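Local structure of putative oxidoreductase (Bacteroides fragilis NCTC 9343, 3FHL) at residues D128-T133 / E241-L246. The protein is a putative oxidoreductase of the Gfo/Idh/MocA family that probably binds a nicotinamide dinucleotide cofactor in its Rossmann domain. Sequence-based numbering, arbitrary orientation.
Sequences DADFLT and EPRFAL
Asp130 reaches from the first turn of helix 129-139 to Phe244, which opens strand 244-248, and to Arg243 just before it. Its carboxylate stands nearly upright to both flat groups, 79° from the guanidinium plane and 76° from the phenyl ring. The aspartate crosses the arginine chain at about a right angle, with OD2 3.5 Å from CG of Arg243. The salt bridge from OD2 to NE of Arg243 is long, at 3.6 Å. OD1 sits at the edge of the Phe244 ring, 3.7 Å from CE1. Asp130 CB meets the same edge. A chi1 of 47° puts the aspartate CG between the backbone N and the carbonyl carbon, where OD1 can take a weak bond from Phe131 N.

Phe131 points its CG away from its backbone N. Its CD1 comes 4.1 Å from CZ of Phe244, which approaches the Phe131 ring at its edge. Phe244 also turns one face toward NH2 of Arg243, which lies over the rim of the ring. Helix 180-191 adds Gln186 and Leu190 beside Phe131.

One water ties the polar ends together. It lies within hydrogen-bonding distance of Asp130 OD1 (2.8 Å) and Asp128 OD2, and accepts from NH1 of Arg243 at 2.9 Å. Asp128 OD2 also pairs with Arg125. NH2 of Arg243 bonds to Ser151 OG, and Phe153 makes a cation-pi contact with the guanidinium.

Arg243 and Phe244 both face Lys255 in a classic beta bulge. Asp130 and Phe131 pack on Phe244 in the mixed sheet of the C-terminal alpha/beta domain. No direct hydrogen bond crosses between 128-133 and 241-246. Asp130 and Arg243 are joined by the water and one long salt bridge, and the nearby guanidinium would be expected to favour the charged form of Asp130.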
# COMPACT_ATOMS: atom_id res chain seq x y z
N ASP C 128 -13.64 7.76 15.53
CA ASP C 128 -12.58 8.68 15.08
C ASP C 128 -13.19 9.60 14.04
O ASP C 128 -14.05 9.17 13.28
CB ASP C 128 -11.41 7.90 14.46
CG ASP C 128 -10.38 7.45 15.49
OD1 ASP C 128 -10.56 7.71 16.70
OD2 ASP C 128 -9.36 6.84 15.09
N ALA C 129 -12.75 10.86 14.02
CA ALA C 129 -13.20 11.85 13.02
C ALA C 129 -13.05 11.35 11.58
O ALA C 129 -13.97 11.48 10.78
CB ALA C 129 -12.45 13.19 13.19
N ASP C 130 -11.90 10.75 11.27
CA ASP C 130 -11.61 10.28 9.91
C ASP C 130 -12.57 9.19 9.45
O ASP C 130 -13.13 9.30 8.37
CB ASP C 130 -10.13 9.87 9.73
CG ASP C 130 -9.60 8.98 10.85
OD1 ASP C 130 -10.34 8.13 11.39
OD2 ASP C 130 -8.41 9.12 11.18
N PHE C 131 -12.77 8.17 10.28
CA PHE C 131 -13.69 7.06 9.95
C PHE C 131 -15.16 7.47 9.86
O PHE C 131 -15.89 7.05 8.94
CB PHE C 131 -13.52 5.93 10.96
CG PHE C 131 -14.34 4.71 10.65
CD1 PHE C 131 -14.09 3.95 9.50
CD2 PHE C 131 -15.37 4.31 11.50
CE1 PHE C 131 -14.84 2.83 9.21
CE2 PHE C 131 -16.13 3.16 11.20
CZ PHE C 131 -15.86 2.42 10.06
N LEU C 132 -15.60 8.30 10.81
CA LEU C 132 -16.94 8.89 10.73
C LEU C 132 -17.14 9.69 9.45
O LEU C 132 -18.21 9.67 8.86
CB LEU C 132 -17.21 9.78 11.96
CG LEU C 132 -17.41 9.05 13.29
CD1 LEU C 132 -17.63 10.07 14.42
CD2 LEU C 132 -18.61 8.10 13.24
N THR C 133 -16.09 10.39 9.01
CA THR C 133 -16.16 11.13 7.77
C THR C 133 -16.22 10.18 6.59
O THR C 133 -17.01 10.40 5.67
CB THR C 133 -14.97 12.10 7.64
OG1 THR C 133 -14.94 12.96 8.79
CG2 THR C 133 -15.13 12.94 6.40
N GLU C 241 2.07 7.57 4.77
CA GLU C 241 1.06 7.24 3.76
C GLU C 241 -0.31 7.73 4.27
O GLU C 241 -0.46 7.99 5.46
CB GLU C 241 1.07 5.73 3.50
CG GLU C 241 2.22 5.36 2.59
CD GLU C 241 2.54 3.87 2.54
OE1 GLU C 241 1.63 3.02 2.65
OE2 GLU C 241 3.74 3.56 2.36
N PRO C 242 -1.31 7.88 3.37
CA PRO C 242 -2.61 8.37 3.84
C PRO C 242 -3.22 7.46 4.89
O PRO C 242 -3.02 6.24 4.85
CB PRO C 242 -3.48 8.32 2.58
CG PRO C 242 -2.49 8.43 1.44
CD PRO C 242 -1.30 7.68 1.90
N ARG C 243 -3.95 8.06 5.83
CA ARG C 243 -4.76 7.32 6.79
C ARG C 243 -5.86 6.58 6.04
O ARG C 243 -6.10 5.40 6.28
CB ARG C 243 -5.35 8.29 7.84
CG ARG C 243 -6.38 7.65 8.80
CD ARG C 243 -5.75 6.76 9.87
NE ARG C 243 -6.76 5.96 10.55
CZ ARG C 243 -7.24 4.80 10.09
NH1 ARG C 243 -8.16 4.14 10.78
NH2 ARG C 243 -6.79 4.30 8.94
N PHE C 244 -6.50 7.27 5.10
CA PHE C 244 -7.47 6.65 4.21
C PHE C 244 -7.23 7.08 2.79
O PHE C 244 -6.92 8.25 2.52
CB PHE C 244 -8.91 7.03 4.58
CG PHE C 244 -9.44 6.33 5.81
CD1 PHE C 244 -9.60 7.02 7.01
CD2 PHE C 244 -9.79 4.97 5.77
CE1 PHE C 244 -10.09 6.37 8.17
CE2 PHE C 244 -10.27 4.32 6.91
CZ PHE C 244 -10.43 5.02 8.11
N ALA C 245 -7.37 6.14 1.86
CA ALA C 245 -7.48 6.49 0.45
C ALA C 245 -8.59 5.64 -0.10
O ALA C 245 -8.50 4.42 -0.06
CB ALA C 245 -6.17 6.23 -0.30
N LEU C 246 -9.64 6.29 -0.57
CA LEU C 246 -10.77 5.58 -1.15
C LEU C 246 -10.91 6.01 -2.58
O LEU C 246 -10.68 7.16 -2.89
CB LEU C 246 -12.06 5.90 -0.38
CG LEU C 246 -12.30 5.11 0.92
CD1 LEU C 246 -11.42 5.58 2.03
CD2 LEU C 246 -13.75 5.26 1.33
O HOH W 1 -9.61 5.75 12.67